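PDB 5GMX: carboxylesterase from Uncultured bacterium, which hydrolyses carboxylic esters as a family VIII carboxylesterase of beta-lactamase-like fold and also acts on oxyimino cephalosporins. Local coordinates for residues A133-Y136 / K140-A143; F348-T353 / A382-L387. All coordinates share one frame; numbering follows the deposited sequence.

Contact 1: A133-Y136 / K140-A143; sequences ADLY and KLCA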
# COMPACT_ATOMS: atom_id res chain seq x y z
N ALA A 133 15.15 14.63 -4.05
CA ALA A 133 14.83 15.81 -3.26
C ALA A 133 13.52 16.41 -3.74
O ALA A 133 12.74 16.94 -2.95
CB ALA A 133 15.95 16.84 -3.34
N ASP A 134 13.28 16.32 -5.05
CA ASP A 134 12.03 16.81 -5.63
C ASP A 134 10.86 16.01 -5.09
O ASP A 134 9.80 16.56 -4.78
CB ASP A 134 12.07 16.71 -7.16
CG ASP A 134 13.18 17.55 -7.76
OD1 ASP A 134 13.39 18.68 -7.27
OD2 ASP A 134 13.82 17.07 -8.72
N LEU A 135 11.07 14.71 -4.95
CA LEU A 135 10.07 13.83 -4.36
C LEU A 135 9.74 14.25 -2.93
O LEU A 135 8.58 14.15 -2.50
CB LEU A 135 10.55 12.38 -4.37
CG LEU A 135 9.70 11.35 -5.09
CD1 LEU A 135 9.38 11.82 -6.50
CD2 LEU A 135 10.43 10.01 -5.12
N TYR A 136 10.74 14.74 -2.21
CA TYR A 136 10.53 15.07 -0.80
C TYR A 136 9.82 16.41 -0.60
O TYR A 136 9.31 16.69 0.48
CB TYR A 136 11.85 15.04 -0.04
CG TYR A 136 12.61 13.74 -0.21
CD1 TYR A 136 11.95 12.57 -0.57
CD2 TYR A 136 13.99 13.69 -0.02
CE1 TYR A 136 12.63 11.39 -0.73
CE2 TYR A 136 14.68 12.50 -0.18
CZ TYR A 136 13.99 11.36 -0.54
OH TYR A 136 14.67 10.17 -0.71
N LYS A 140 5.55 21.25 -3.99
CA LYS A 140 6.17 21.51 -5.28
C LYS A 140 5.85 20.38 -6.28
O LYS A 140 5.47 20.63 -7.43
CB LYS A 140 7.68 21.68 -5.12
CG LYS A 140 8.41 22.01 -6.40
CD LYS A 140 9.87 22.33 -6.10
CE LYS A 140 10.73 22.18 -7.34
NZ LYS A 140 10.40 23.24 -8.33
N LEU A 141 6.00 19.14 -5.83
CA LEU A 141 5.67 17.99 -6.67
C LEU A 141 4.19 18.00 -7.06
O LEU A 141 3.84 17.77 -8.22
CB LEU A 141 6.01 16.69 -5.97
CG LEU A 141 5.86 15.46 -6.87
CD1 LEU A 141 6.91 15.47 -7.96
CD2 LEU A 141 5.95 14.18 -6.05
N CYS A 142 3.33 18.30 -6.08
CA CYS A 142 1.89 18.37 -6.32
C CYS A 142 1.53 19.48 -7.32
O CYS A 142 0.66 19.29 -8.18
CB CYS A 142 1.14 18.56 -5.00
SG CYS A 142 1.11 17.05 -3.96
N ALA A 143 2.18 20.63 -7.18
CA ALA A 143 1.96 21.76 -8.11
C ALA A 143 2.35 21.34 -9.51
O ALA A 143 1.61 21.59 -10.46
CB ALA A 143 2.75 23.00 -7.68
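Leu141 reaches across to helix 132-136 and lies against two things there, the backbone of Asp134 and the side chain of Leu135. Its CB sits 4.0 Å from Asp134 O, a plain van der Waals approach. Further out, Leu141 CD2 meets Leu135 CD1 at 4.2 Å, and the two side chains run alongside each other, pointing the same way. Leu141 holds CG anti to the backbone N (chi1 -173°), which brings CD2 alongside Leu135, on the side away from Lys140 NZ. Leu135 starts out away from the partner helix, yet its branch swings CD1 back to meet the other leucine; chi1 of -122° is not a staggered value.

On the solvent side of this apolar pair lies a looser polar edge. Asp134 turns its carboxylate along the flank of Lys140, where OD1 comes within 4.4 Å of the lysine CE. The charges themselves stay apart, with Asp134 OD1 and Lys140 NZ at 5.6 Å, so any attraction is long-range and probably modest. The other oxygen, OD2, takes a hydrogen bond from the backbone N of Glu131 and ties the carboxylate to the residue just before its own helix.

The contact is the inside of a tight corner between two consecutive short helices, 132-136 and 138-146. Asp137 OD1 in the turn accepts a weak hydrogen bond from Lys140 N. On the buried side of the corner, Leu141 rests on His167 of helix 165-175, while Leu135 packs on Trp258 of helix 256-260 and on the loop residues Val163 and Pro246.

Contact 2: F348-T353 / A382-L387; sequences FGFADT and AAYRCL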
# COMPACT_ATOMS: atom_id res chain seq x y z
N PHE A 348 2.87 -7.47 0.82
CA PHE A 348 1.49 -7.25 0.39
C PHE A 348 0.56 -7.20 1.57
O PHE A 348 0.91 -7.59 2.69
CB PHE A 348 1.02 -8.34 -0.58
CG PHE A 348 0.88 -9.69 0.06
CD1 PHE A 348 1.96 -10.53 0.17
CD2 PHE A 348 -0.34 -10.10 0.58
CE1 PHE A 348 1.83 -11.76 0.77
CE2 PHE A 348 -0.47 -11.33 1.19
CZ PHE A 348 0.62 -12.17 1.28
N GLY A 349 -0.65 -6.73 1.31
CA GLY A 349 -1.71 -6.83 2.29
C GLY A 349 -3.02 -6.97 1.56
O GLY A 349 -3.17 -6.43 0.45
N PHE A 350 -3.97 -7.71 2.14
CA PHE A 350 -5.31 -7.72 1.56
C PHE A 350 -6.42 -8.07 2.56
O PHE A 350 -6.18 -8.57 3.66
CB PHE A 350 -5.39 -8.68 0.35
CG PHE A 350 -5.34 -10.13 0.72
CD1 PHE A 350 -6.52 -10.83 0.98
CD2 PHE A 350 -4.13 -10.80 0.81
CE1 PHE A 350 -6.48 -12.18 1.32
CE2 PHE A 350 -4.08 -12.14 1.17
CZ PHE A 350 -5.26 -12.83 1.42
N ALA A 351 -7.64 -7.75 2.15
CA ALA A 351 -8.84 -7.99 2.92
C ALA A 351 -9.84 -8.84 2.14
O ALA A 351 -10.01 -8.67 0.93
CB ALA A 351 -9.48 -6.68 3.33
N ASP A 352 -10.51 -9.73 2.88
CA ASP A 352 -11.54 -10.64 2.39
C ASP A 352 -12.75 -10.48 3.31
O ASP A 352 -12.75 -11.00 4.42
CB ASP A 352 -11.01 -12.09 2.41
CG ASP A 352 -12.09 -13.15 2.07
OD1 ASP A 352 -13.30 -12.83 2.02
OD2 ASP A 352 -11.72 -14.33 1.89
N THR A 353 -13.77 -9.74 2.86
CA THR A 353 -14.91 -9.45 3.73
C THR A 353 -15.80 -10.67 3.97
O THR A 353 -16.57 -10.69 4.93
CB THR A 353 -15.79 -8.31 3.17
OG1 THR A 353 -16.42 -8.74 1.96
CG2 THR A 353 -14.96 -7.07 2.89
N ALA A 382 -2.10 -21.73 2.93
CA ALA A 382 -2.13 -22.26 4.29
C ALA A 382 -3.25 -21.63 5.09
O ALA A 382 -4.00 -22.31 5.77
CB ALA A 382 -0.80 -22.05 4.98
N ALA A 383 -3.36 -20.31 5.00
CA ALA A 383 -4.37 -19.57 5.74
C ALA A 383 -5.78 -20.01 5.39
O ALA A 383 -6.62 -20.14 6.28
CB ALA A 383 -4.22 -18.08 5.50
N TYR A 384 -6.05 -20.24 4.11
CA TYR A 384 -7.41 -20.65 3.75
C TYR A 384 -7.67 -22.14 3.97
O TYR A 384 -8.82 -22.57 3.92
CB TYR A 384 -7.73 -20.25 2.31
CG TYR A 384 -8.15 -18.80 2.21
CD1 TYR A 384 -9.47 -18.43 2.43
CD2 TYR A 384 -7.22 -17.80 1.95
CE1 TYR A 384 -9.86 -17.09 2.37
CE2 TYR A 384 -7.61 -16.46 1.87
CZ TYR A 384 -8.93 -16.12 2.09
OH TYR A 384 -9.31 -14.81 2.02
N ARG A 385 -6.63 -22.92 4.24
CA ARG A 385 -6.87 -24.29 4.69
C ARG A 385 -7.44 -24.37 6.11
O ARG A 385 -8.05 -25.36 6.49
CB ARG A 385 -5.59 -25.11 4.62
CG ARG A 385 -5.34 -25.72 3.27
CD ARG A 385 -4.21 -26.72 3.35
NE ARG A 385 -4.42 -27.73 4.38
CZ ARG A 385 -3.47 -28.59 4.75
NH1 ARG A 385 -2.28 -28.54 4.16
NH2 ARG A 385 -3.71 -29.50 5.69
N CYS A 386 -7.23 -23.32 6.90
CA CYS A 386 -7.62 -23.32 8.30
C CYS A 386 -9.05 -22.84 8.55
O CYS A 386 -9.47 -22.68 9.70
CB CYS A 386 -6.64 -22.45 9.11
SG CYS A 386 -4.94 -23.06 9.08
N LEU A 387 -9.80 -22.60 7.47
CA LEU A 387 -11.16 -22.09 7.59
C LEU A 387 -12.20 -23.18 7.31
O LEU A 387 -12.38 -23.60 6.17
CB LEU A 387 -11.36 -20.92 6.63
CG LEU A 387 -10.42 -19.73 6.84
CD1 LEU A 387 -10.66 -18.64 5.80
CD2 LEU A 387 -10.57 -19.16 8.24
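Tyr384 spans the gap between the last turn of helix 374-385 and strand 348-352, whose closest CA atoms, those of Asp352 and Tyr384, are 10.9 Å apart. From CB, chi1 of -82° sets the ring anti to its own carbonyl carbon and sends it toward the sheet. Along one edge, Tyr384 CE2 lies 4.3 Å from Phe350 CZ. The opposite edge faces the aspartate, with Tyr384 CE1 3.4 Å from Asp352 OD2. At the tip, Tyr384 OH donates a very short hydrogen bond of 2.5 Å to Asp352 OD2, and the carboxylate and ring planes are only 24° apart. Tyr384 OH also lies at the edge of the Phe350 ring, in its plane, 3.9 Å from Phe350 CE1.

This is the C-terminal helix packing on the central antiparallel sheet, as in the alpha/beta domain of serine beta-lactamases, with strand 348-352 between strands 339-342 and 357-363. Leu357 of the latter touches both Tyr384 and Phe350. The second carboxylate oxygen, Asp352 OD1, accepts hydrogen bonds from Asn335 ND2 and Ala355 N, which fixes the group's rotation and probably keeps the buried carboxylate ionised.

Overall arrangement
Contact 1 and contact 2 lie on opposite sides of the chain's centre, their centres 37 Å apart and their nearest atoms about 20 Å apart, and they share no helix or strand. Contact 1 is local, joining two helices that are neighbours in sequence, and is partly buried: a leucine pair faces inward while the charged side chains line the outer edge. Contact 2 is buried and joins more distant parts of the chain, a sheet strand and the C-terminal helix, through a direct hydrogen bond between side chains beside aromatic packing. The bound phenylmethanesulfonic acid is about 10 Å from the Leu135 side chain in contact 1.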